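Long-range contacts in myosin-I heavy chain (PDB 5EJY), which is an actin-based class VII motor with ATPase activity that acts early in phagocytosis and in adhesion, this chain being the first MyTH4-FERM module of its tail: residues 23-28 with 47-52; 41-46 with 61-66; 103-108 with 134-139; 183-188 with 264-269. One frame throughout, in Å; residues are numbered along the deposited sequence.

Overall arrangement
Along the chain, contacts 1 and 2 interlock, contact 1 pairing two parts of the long link between helices 16-23 and 53-70, contact 2 setting a third part on helix 53-70; contact 3 and then contact 4 follow in series. The first three lie in the helical MyTH4 part, their centres 13 to 16 Å apart, and helix 102-112 connects them: Glu104 binds the backbone of Leu47 and the ring of His50, while Gln108 packs on Phe63. Contact 4 is about 18 Å from contact 3, centre to centre, and touches it through Arg183 and Ser134. It alone crosses to the ubiquitin-like first lobe of the FERM part, so the series runs from the far end of MyTH4 to the interdomain seam.

Contact 1: 23-28 with 47-52; sequences NFNIEK and LLVHSD
Phe24 and Leu48 bring the two segments nearest, their CA atoms 4.8 Å apart, just where the chain leaves helix 16-23. One direct backbone bond joins them, from Asn25 N to Leu47 O at 2.7 Å, and it is bent, with 146° at the hydrogen. The same carbonyl oxygen receives a CA-H...O contact from Phe24. Beside this bond a water bridges the two segments, donating to Asn23 O and accepting from Val49 N. Asn25, the centre of an inverse gamma turn, has CG anti to its own N (chi1 -170°), which carries the amide toward Val49 and Ser46; its OD1 lies 3.7 Å from Val49 CG2. Asparagine suits this partly exposed turn because its short amide can donate ND2 to the backbone oxygen of Ser46, tying the turn to the neighbouring loop. The Phe24 ring runs alongside Leu47, pointing the same way, with CZ 3.8 Å from Leu47 CD1 and Leu47 CB over the rim of one face. Leu48 comes at the ring aslant, its CD2 3.8 Å from Phe24 CD1. These apolar groups are buried: Phe36 meets the Phe24 ring, and Leu47 and Leu48 rest on helix 102-112. Farther on, Asp52 is the N-cap of helix 53-70.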
# COMPACT_ATOMS: atom_id res chain seq x y z
N ASN A 23 -38.53 4.53 -4.51
CA ASN A 23 -37.41 5.23 -5.15
C ASN A 23 -37.21 5.03 -6.65
O ASN A 23 -36.56 5.84 -7.30
CB ASN A 23 -36.11 4.93 -4.40
CG ASN A 23 -36.10 5.49 -3.00
OD1 ASN A 23 -36.00 6.70 -2.81
ND2 ASN A 23 -36.21 4.62 -2.01
N PHE A 24 -37.75 3.96 -7.21
CA PHE A 24 -37.55 3.71 -8.64
C PHE A 24 -38.19 4.80 -9.51
O PHE A 24 -39.16 5.46 -9.11
CB PHE A 24 -38.05 2.33 -9.06
CG PHE A 24 -37.00 1.23 -8.97
CD1 PHE A 24 -36.06 1.22 -7.95
CD2 PHE A 24 -36.97 0.21 -9.90
CE1 PHE A 24 -35.10 0.20 -7.86
CE2 PHE A 24 -36.03 -0.83 -9.82
CZ PHE A 24 -35.09 -0.83 -8.80
N ASN A 25 -37.63 4.94 -10.70
CA ASN A 25 -37.97 5.96 -11.68
C ASN A 25 -39.10 5.39 -12.55
O ASN A 25 -38.99 5.31 -13.77
CB ASN A 25 -36.71 6.20 -12.52
CG ASN A 25 -36.81 7.39 -13.44
OD1 ASN A 25 -37.59 8.32 -13.22
ND2 ASN A 25 -35.99 7.37 -14.49
N ILE A 26 -40.18 4.98 -11.89
CA ILE A 26 -41.18 4.10 -12.52
C ILE A 26 -41.80 4.61 -13.81
O ILE A 26 -41.85 3.89 -14.81
CB ILE A 26 -42.28 3.70 -11.51
CG1 ILE A 26 -41.70 2.78 -10.44
CG2 ILE A 26 -43.43 3.00 -12.22
CD1 ILE A 26 -42.19 3.09 -9.04
N GLU A 27 -42.29 5.84 -13.80
CA GLU A 27 -42.91 6.42 -14.99
C GLU A 27 -42.01 6.32 -16.21
O GLU A 27 -42.41 5.81 -17.26
CB GLU A 27 -43.32 7.88 -14.73
N LYS A 28 -40.77 6.79 -16.08
CA LYS A 28 -39.84 6.83 -17.21
C LYS A 28 -39.31 5.45 -17.62
O LYS A 28 -38.73 5.29 -18.69
CB LYS A 28 -38.68 7.79 -16.93
CG LYS A 28 -39.13 9.22 -16.63
CD LYS A 28 -37.98 10.20 -16.77
N LEU A 47 -32.65 3.48 -13.24
CA LEU A 47 -33.54 2.89 -12.23
C LEU A 47 -33.99 3.88 -11.17
O LEU A 47 -35.14 3.86 -10.74
CB LEU A 47 -32.90 1.67 -11.54
CG LEU A 47 -32.67 0.38 -12.33
CD1 LEU A 47 -32.24 -0.76 -11.38
CD2 LEU A 47 -33.90 -0.04 -13.14
N LEU A 48 -33.07 4.74 -10.73
CA LEU A 48 -33.39 5.73 -9.73
C LEU A 48 -33.52 7.10 -10.39
O LEU A 48 -33.24 7.26 -11.57
CB LEU A 48 -32.35 5.74 -8.61
CG LEU A 48 -32.14 4.39 -7.92
CD1 LEU A 48 -31.03 4.47 -6.87
CD2 LEU A 48 -33.46 3.91 -7.27
N VAL A 49 -33.95 8.09 -9.63
CA VAL A 49 -34.16 9.41 -10.20
C VAL A 49 -32.92 10.28 -10.01
O VAL A 49 -32.50 10.52 -8.88
CB VAL A 49 -35.38 10.11 -9.58
CG1 VAL A 49 -35.52 11.53 -10.13
CG2 VAL A 49 -36.66 9.28 -9.81
N HIS A 50 -32.35 10.74 -11.11
CA HIS A 50 -31.22 11.66 -11.04
C HIS A 50 -31.62 13.02 -11.65
O HIS A 50 -32.10 13.08 -12.77
CB HIS A 50 -29.99 11.07 -11.76
CG HIS A 50 -29.65 9.67 -11.30
ND1 HIS A 50 -28.86 9.42 -10.20
CD2 HIS A 50 -30.01 8.46 -11.80
CE1 HIS A 50 -28.75 8.11 -10.03
NE2 HIS A 50 -29.43 7.51 -10.99
N SER A 51 -31.42 14.09 -10.90
CA SER A 51 -31.72 15.43 -11.42
C SER A 51 -30.67 15.84 -12.46
O SER A 51 -30.91 16.71 -13.30
CB SER A 51 -31.76 16.45 -10.29
OG SER A 51 -30.49 16.56 -9.65
N ASP A 52 -29.50 15.21 -12.39
CA ASP A 52 -28.43 15.47 -13.33
C ASP A 52 -28.65 14.60 -14.57
O ASP A 52 -28.56 13.38 -14.50
CB ASP A 52 -27.09 15.16 -12.66
CG ASP A 52 -25.88 15.43 -13.55
OD1 ASP A 52 -26.03 15.50 -14.79
OD2 ASP A 52 -24.77 15.54 -13.00
O HOH W 1 -34.97 7.83 -6.67

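Contact 2: 41-46 with 61-66; sequences SHIKSS and EIFSKV
The Phe63 ring carries Ile43 on one face and Ser41 at its edge. Ile43 CG2 sits almost exactly above the ring centre, 3.8 Å from the centroid and 6° off the normal, a CH-pi contact, while Ser41 O lies near the ring plane, 3.4 Å from Phe63 CE2. The second flat group, the His42 imidazole, is met obliquely by Ser64 OG, which lies 3.1 Å from its ND1. Ile43 has CG1 between its backbone N and carbonyl carbon (chi1 55°), and this rotamer spreads the whole side chain over phenylalanine: CG2 covers the ring while CD1 reaches back to Phe63 CB at 3.7 Å. Phe63, with CG anti to its N (chi1 -167°), projects from the helix toward the loop. A branched aliphatic residue suits this buried place, since its two arms can cover both the ring and its stem. The polar pair stays nearer the surface, where His42 also touches Leu67 and Ser64 has a weak hydrogen bond to Val60 O. Phe63 also packs against Gln108 and Gln112 of helix 102-112. The arrangement is plain loop-on-helix packing: a loop whose Ser41-Ile43 part is extended packs on helix 53-70 within the all-helical MyTH4 fold.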
# COMPACT_ATOMS: atom_id res chain seq x y z
N SER A 41 -33.19 -7.09 -21.92
CA SER A 41 -33.14 -5.88 -22.73
C SER A 41 -32.62 -4.68 -21.93
O SER A 41 -32.68 -4.65 -20.71
CB SER A 41 -34.53 -5.58 -23.27
OG SER A 41 -35.43 -5.32 -22.21
N HIS A 42 -32.11 -3.67 -22.65
CA HIS A 42 -31.64 -2.44 -22.02
C HIS A 42 -32.77 -1.73 -21.30
O HIS A 42 -33.91 -1.78 -21.74
CB HIS A 42 -31.05 -1.50 -23.07
CG HIS A 42 -29.79 -2.00 -23.70
ND1 HIS A 42 -28.85 -1.17 -24.26
CD2 HIS A 42 -29.31 -3.26 -23.85
CE1 HIS A 42 -27.85 -1.89 -24.73
NE2 HIS A 42 -28.10 -3.16 -24.49
N ILE A 43 -32.45 -1.07 -20.18
CA ILE A 43 -33.43 -0.24 -19.51
C ILE A 43 -33.55 1.08 -20.27
O ILE A 43 -32.58 1.55 -20.86
CB ILE A 43 -33.10 0.00 -18.01
CG1 ILE A 43 -31.69 0.59 -17.85
CG2 ILE A 43 -33.22 -1.30 -17.21
CD1 ILE A 43 -31.37 0.92 -16.39
N LYS A 44 -34.75 1.66 -20.28
CA LYS A 44 -35.01 2.82 -21.12
C LYS A 44 -34.71 4.13 -20.40
O LYS A 44 -34.74 5.20 -21.00
CB LYS A 44 -36.45 2.79 -21.64
CG LYS A 44 -36.71 1.62 -22.60
CD LYS A 44 -38.18 1.44 -22.92
CE LYS A 44 -38.38 0.28 -23.90
N SER A 45 -34.41 4.03 -19.11
CA SER A 45 -33.97 5.16 -18.32
C SER A 45 -33.21 4.62 -17.11
O SER A 45 -33.06 3.41 -16.97
CB SER A 45 -35.16 6.02 -17.89
OG SER A 45 -34.74 7.22 -17.27
N SER A 46 -32.74 5.51 -16.24
CA SER A 46 -32.07 5.07 -15.01
C SER A 46 -33.10 4.39 -14.11
O SER A 46 -34.29 4.69 -14.19
CB SER A 46 -31.44 6.27 -14.30
OG SER A 46 -32.39 7.26 -13.98
N GLU A 61 -26.02 3.61 -19.49
CA GLU A 61 -24.82 2.98 -20.04
C GLU A 61 -24.28 1.90 -19.10
O GLU A 61 -23.81 0.85 -19.54
CB GLU A 61 -23.72 4.03 -20.27
CG GLU A 61 -24.05 5.07 -21.32
CD GLU A 61 -22.99 6.16 -21.42
OE1 GLU A 61 -22.12 6.25 -20.52
OE2 GLU A 61 -23.03 6.92 -22.41
N ILE A 62 -24.33 2.17 -17.80
CA ILE A 62 -23.89 1.19 -16.81
C ILE A 62 -24.68 -0.11 -16.97
O ILE A 62 -24.13 -1.21 -16.93
CB ILE A 62 -24.03 1.76 -15.38
CG1 ILE A 62 -22.88 2.75 -15.11
CG2 ILE A 62 -24.08 0.62 -14.34
CD1 ILE A 62 -23.04 3.61 -13.86
N PHE A 63 -25.99 0.02 -17.17
CA PHE A 63 -26.81 -1.17 -17.33
C PHE A 63 -26.38 -1.98 -18.54
O PHE A 63 -26.28 -3.20 -18.49
CB PHE A 63 -28.30 -0.84 -17.39
CG PHE A 63 -29.18 -2.06 -17.24
CD1 PHE A 63 -29.46 -2.58 -15.99
CD2 PHE A 63 -29.68 -2.71 -18.36
CE1 PHE A 63 -30.26 -3.71 -15.85
CE2 PHE A 63 -30.48 -3.83 -18.23
CZ PHE A 63 -30.77 -4.34 -16.98
N SER A 64 -26.10 -1.30 -19.64
CA SER A 64 -25.55 -1.98 -20.81
C SER A 64 -24.24 -2.70 -20.49
O SER A 64 -24.00 -3.81 -20.99
CB SER A 64 -25.35 -1.00 -21.98
OG SER A 64 -26.57 -0.35 -22.28
N LYS A 65 -23.39 -2.09 -19.66
CA LYS A 65 -22.14 -2.75 -19.25
C LYS A 65 -22.41 -3.99 -18.39
O LYS A 65 -21.72 -5.01 -18.52
CB LYS A 65 -21.21 -1.79 -18.51
CG LYS A 65 -20.85 -0.52 -19.25
CD LYS A 65 -20.14 -0.79 -20.57
CE LYS A 65 -19.66 0.53 -21.18
NZ LYS A 65 -19.29 0.40 -22.61
N VAL A 66 -23.39 -3.89 -17.50
CA VAL A 66 -23.82 -5.05 -16.71
C VAL A 66 -24.25 -6.19 -17.63
O VAL A 66 -23.77 -7.32 -17.51
CB VAL A 66 -24.99 -4.68 -15.75
CG1 VAL A 66 -25.55 -5.93 -15.07
CG2 VAL A 66 -24.54 -3.63 -14.71

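Contact 3: 103-108 with 134-139; sequences DEIYCQ and STFPPT
Asp103, on helix 102-112, comes nearest to Pro138 of the loop after helix 119-133, their CA atoms 5.5 Å apart, so the loop passes close by the side of the helix. The Asp103 carboxylate takes Thr139 with both oxygens. OD1 accepts Thr139 N on its syn lone pair at 2.8 Å, with 160° at the hydrogen, while OD2 receives Thr139 OG1 at 2.5 Å, also on the syn side and 16° out of the carboxylate plane. Threonine suits this place because OG1, lying between its backbone N and carbonyl carbon (chi1 79°), presents the hydroxyl beside the N-H, and the two donors can fit one carboxylate. About one turn further along the helix, Tyr106 stretches across the loop. Pro138 CG stands 3.5 Å over its ring centre, a CH-pi contact on one face, and Pro138 CD is close to CZ. The phenol ends in a hydrogen bond from Tyr106 OH to Phe136 O, 2.6 Å long and in the carbonyl plane. Ile105 CD1 touches Phe136 CZ at 3.8 Å. Chemically, the contact combines an apolar centre with polar grips at both ends: the buried phenol has an acceptor that fixes where its hydroxyl end lies, Pro138 over one face and the edge-to-face Phe146 restrict the ring's tilt, and two donors probably steady the aspartate's negative charge.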
# COMPACT_ATOMS: atom_id res chain seq x y z
N ASP A 103 -25.98 4.00 -5.50
CA ASP A 103 -27.22 3.25 -5.22
C ASP A 103 -27.85 2.75 -6.51
O ASP A 103 -28.36 1.63 -6.57
CB ASP A 103 -28.20 4.06 -4.38
CG ASP A 103 -27.72 4.25 -2.95
OD1 ASP A 103 -26.77 3.54 -2.53
OD2 ASP A 103 -28.30 5.09 -2.24
N GLU A 104 -27.78 3.57 -7.55
CA GLU A 104 -28.18 3.15 -8.89
C GLU A 104 -27.54 1.82 -9.28
O GLU A 104 -28.24 0.87 -9.67
CB GLU A 104 -27.81 4.22 -9.92
CG GLU A 104 -28.07 3.81 -11.37
CD GLU A 104 -29.53 3.95 -11.76
OE1 GLU A 104 -30.21 4.86 -11.23
OE2 GLU A 104 -30.00 3.14 -12.59
N ILE A 105 -26.21 1.75 -9.20
CA ILE A 105 -25.47 0.54 -9.52
C ILE A 105 -25.94 -0.64 -8.68
O ILE A 105 -26.21 -1.72 -9.22
CB ILE A 105 -23.94 0.74 -9.35
CG1 ILE A 105 -23.43 1.79 -10.36
CG2 ILE A 105 -23.19 -0.59 -9.50
CD1 ILE A 105 -22.14 2.49 -9.91
N TYR A 106 -26.06 -0.46 -7.37
CA TYR A 106 -26.47 -1.59 -6.54
C TYR A 106 -27.89 -2.07 -6.89
O TYR A 106 -28.15 -3.26 -6.89
CB TYR A 106 -26.39 -1.24 -5.06
CG TYR A 106 -25.02 -1.47 -4.45
CD1 TYR A 106 -24.63 -2.73 -4.03
CD2 TYR A 106 -24.12 -0.41 -4.30
CE1 TYR A 106 -23.38 -2.94 -3.46
CE2 TYR A 106 -22.87 -0.62 -3.72
CZ TYR A 106 -22.51 -1.88 -3.30
OH TYR A 106 -21.28 -2.11 -2.73
N CYS A 107 -28.79 -1.14 -7.20
CA CYS A 107 -30.16 -1.50 -7.54
C CYS A 107 -30.21 -2.29 -8.83
O CYS A 107 -31.01 -3.20 -8.97
CB CYS A 107 -31.06 -0.26 -7.66
SG CYS A 107 -31.50 0.48 -6.11
N GLN A 108 -29.36 -1.92 -9.79
CA GLN A 108 -29.27 -2.68 -11.04
C GLN A 108 -28.81 -4.11 -10.80
O GLN A 108 -29.27 -5.03 -11.47
CB GLN A 108 -28.35 -2.00 -12.04
CG GLN A 108 -28.85 -0.66 -12.55
CD GLN A 108 -27.95 -0.07 -13.63
OE1 GLN A 108 -27.16 -0.77 -14.26
NE2 GLN A 108 -28.08 1.23 -13.85
N SER A 134 -16.45 -4.66 -3.08
CA SER A 134 -15.01 -4.54 -2.85
C SER A 134 -14.47 -3.15 -3.19
O SER A 134 -13.28 -2.88 -3.00
CB SER A 134 -14.26 -5.60 -3.67
OG SER A 134 -14.72 -6.91 -3.35
N THR A 135 -15.34 -2.29 -3.72
CA THR A 135 -14.92 -0.97 -4.20
C THR A 135 -15.56 0.21 -3.44
O THR A 135 -14.88 1.16 -3.07
CB THR A 135 -15.16 -0.82 -5.74
OG1 THR A 135 -14.66 -1.98 -6.42
CG2 THR A 135 -14.43 0.46 -6.29
N PHE A 136 -16.88 0.16 -3.24
CA PHE A 136 -17.59 1.19 -2.48
C PHE A 136 -18.92 0.61 -1.97
O PHE A 136 -19.47 -0.31 -2.59
CB PHE A 136 -17.88 2.44 -3.34
CG PHE A 136 -18.56 2.13 -4.64
CD1 PHE A 136 -19.93 1.88 -4.69
CD2 PHE A 136 -17.82 2.01 -5.81
CE1 PHE A 136 -20.55 1.55 -5.88
CE2 PHE A 136 -18.43 1.68 -7.01
CZ PHE A 136 -19.80 1.44 -7.04
N PRO A 137 -19.42 1.15 -0.86
CA PRO A 137 -20.66 0.61 -0.33
C PRO A 137 -21.88 1.37 -0.85
O PRO A 137 -21.75 2.45 -1.44
CB PRO A 137 -20.50 0.83 1.18
CG PRO A 137 -19.74 2.15 1.24
CD PRO A 137 -18.83 2.17 0.03
N PRO A 138 -23.08 0.79 -0.67
CA PRO A 138 -24.29 1.56 -0.92
C PRO A 138 -24.31 2.74 0.04
O PRO A 138 -23.66 2.67 1.08
CB PRO A 138 -25.43 0.58 -0.55
CG PRO A 138 -24.78 -0.81 -0.61
CD PRO A 138 -23.35 -0.57 -0.17
N THR A 139 -25.04 3.80 -0.29
CA THR A 139 -25.19 4.91 0.64
C THR A 139 -26.07 4.47 1.81
O THR A 139 -26.69 3.41 1.76
CB THR A 139 -25.81 6.16 -0.02
OG1 THR A 139 -27.23 6.01 -0.13
CG2 THR A 139 -25.20 6.43 -1.40

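Contact 4: 183-188 with 264-269; sequences RKQVPS and LCDVLS
Arg183 has CG between its backbone N and carbonyl carbon (chi1 71°) and bends at chi3, a path that curls the guanidinium back to Asp266; Asp266, with CG anti to its carbonyl carbon, reaches out from helix 264-277 to meet it. The salt bridge is side-on, NE at 3.0 Å and NH2 at 3.2 Å both binding Asp266 OD1. That oxygen lies near the guanidinium plane, yet the two groups are turned 46° apart and both nitrogens approach from one face of the carboxylate. Backbone donors complete the grip: Lys184 N binds Asp266 OD2 at 2.7 Å, and Gln185 N adds a weak bond to OD1. A short acid suits this place because its two oxygens can serve a charged group and the turning chain together. Farther along, Ser269 OG donates to Val186 O at 2.7 Å from above the carbonyl plane, and a water links Ser188 N to Cys265 O. The guanidinium's NH1 is shared by Glu191 and Ser134 O. Ser188 is the N-cap of helix 189-196, its OG making a weak hydrogen bond with Glu191 N. The arrangement is a domain interface: the loop between helices 161-180 and 189-196 clasps helix 264-277 of the ubiquitin-like first FERM lobe, consistent with a compact MyTH4-FERM unit.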
# COMPACT_ATOMS: atom_id res chain seq x y z
N ARG A 183 -11.62 3.04 0.22
CA ARG A 183 -10.44 2.95 -0.64
C ARG A 183 -10.42 4.10 -1.64
O ARG A 183 -11.38 4.88 -1.76
CB ARG A 183 -10.40 1.61 -1.38
CG ARG A 183 -11.45 1.46 -2.47
CD ARG A 183 -11.42 0.05 -3.04
NE ARG A 183 -10.11 -0.26 -3.62
CZ ARG A 183 -9.73 -1.46 -4.03
NH1 ARG A 183 -10.55 -2.51 -3.88
NH2 ARG A 183 -8.52 -1.63 -4.56
N LYS A 184 -9.34 4.18 -2.40
CA LYS A 184 -9.12 5.32 -3.26
C LYS A 184 -9.08 4.98 -4.74
O LYS A 184 -9.11 5.88 -5.58
CB LYS A 184 -7.81 6.01 -2.88
CG LYS A 184 -7.79 6.49 -1.43
CD LYS A 184 -6.53 7.27 -1.12
CE LYS A 184 -6.53 7.77 0.31
NZ LYS A 184 -5.30 8.58 0.57
N GLN A 185 -9.00 3.69 -5.06
CA GLN A 185 -8.83 3.30 -6.45
C GLN A 185 -9.76 2.16 -6.84
O GLN A 185 -10.21 1.40 -5.98
CB GLN A 185 -7.37 2.88 -6.73
CG GLN A 185 -6.30 3.87 -6.22
CD GLN A 185 -6.44 5.27 -6.83
OE1 GLN A 185 -6.94 5.43 -7.95
NE2 GLN A 185 -5.98 6.30 -6.10
N VAL A 186 -10.03 2.05 -8.13
CA VAL A 186 -10.73 0.91 -8.70
C VAL A 186 -9.78 -0.31 -8.75
O VAL A 186 -8.61 -0.17 -9.11
CB VAL A 186 -11.21 1.24 -10.13
CG1 VAL A 186 -11.71 -0.01 -10.86
CG2 VAL A 186 -12.29 2.34 -10.07
N PRO A 187 -10.29 -1.49 -8.36
CA PRO A 187 -9.47 -2.71 -8.41
C PRO A 187 -8.74 -2.92 -9.73
O PRO A 187 -9.31 -2.72 -10.81
CB PRO A 187 -10.52 -3.81 -8.22
CG PRO A 187 -11.52 -3.19 -7.33
CD PRO A 187 -11.59 -1.73 -7.71
N SER A 188 -7.47 -3.32 -9.64
CA SER A 188 -6.70 -3.75 -10.81
C SER A 188 -7.25 -5.08 -11.32
O SER A 188 -8.02 -5.75 -10.63
CB SER A 188 -5.24 -3.97 -10.42
OG SER A 188 -5.13 -4.97 -9.43
N LEU A 264 -3.34 -1.73 0.49
CA LEU A 264 -2.32 -2.23 -0.42
C LEU A 264 -2.87 -2.51 -1.81
O LEU A 264 -2.15 -2.34 -2.79
CB LEU A 264 -1.60 -3.48 0.13
CG LEU A 264 -0.85 -3.35 1.46
CD1 LEU A 264 0.00 -4.61 1.71
CD2 LEU A 264 0.02 -2.12 1.50
N CYS A 265 -4.12 -2.95 -1.91
CA CYS A 265 -4.70 -3.15 -3.24
C CYS A 265 -4.79 -1.86 -4.06
O CYS A 265 -4.70 -1.90 -5.30
CB CYS A 265 -6.07 -3.83 -3.15
SG CYS A 265 -5.96 -5.60 -2.75
N ASP A 266 -4.94 -0.71 -3.40
CA ASP A 266 -4.91 0.56 -4.13
C ASP A 266 -3.53 0.79 -4.77
O ASP A 266 -3.41 1.39 -5.84
CB ASP A 266 -5.26 1.75 -3.20
CG ASP A 266 -6.76 1.88 -2.96
OD1 ASP A 266 -7.55 1.29 -3.72
OD2 ASP A 266 -7.15 2.60 -2.01
N VAL A 267 -2.48 0.30 -4.11
CA VAL A 267 -1.14 0.43 -4.69
C VAL A 267 -1.05 -0.41 -5.96
O VAL A 267 -0.54 0.05 -6.98
CB VAL A 267 -0.03 0.04 -3.68
CG1 VAL A 267 1.36 0.13 -4.33
CG2 VAL A 267 -0.09 0.96 -2.46
N LEU A 268 -1.57 -1.64 -5.92
CA LEU A 268 -1.63 -2.48 -7.12
C LEU A 268 -2.34 -1.79 -8.30
O LEU A 268 -1.92 -1.92 -9.45
CB LEU A 268 -2.30 -3.82 -6.81
CG LEU A 268 -1.62 -4.76 -5.81
CD1 LEU A 268 -2.47 -6.03 -5.61
CD2 LEU A 268 -0.21 -5.12 -6.25
N SER A 269 -3.43 -1.09 -8.01
CA SER A 269 -4.13 -0.30 -9.03
C SER A 269 -3.21 0.75 -9.65
O SER A 269 -3.21 0.95 -10.86
CB SER A 269 -5.36 0.38 -8.43
OG SER A 269 -6.23 -0.58 -7.86
O HOH W 2 -5.88 -3.73 -7.14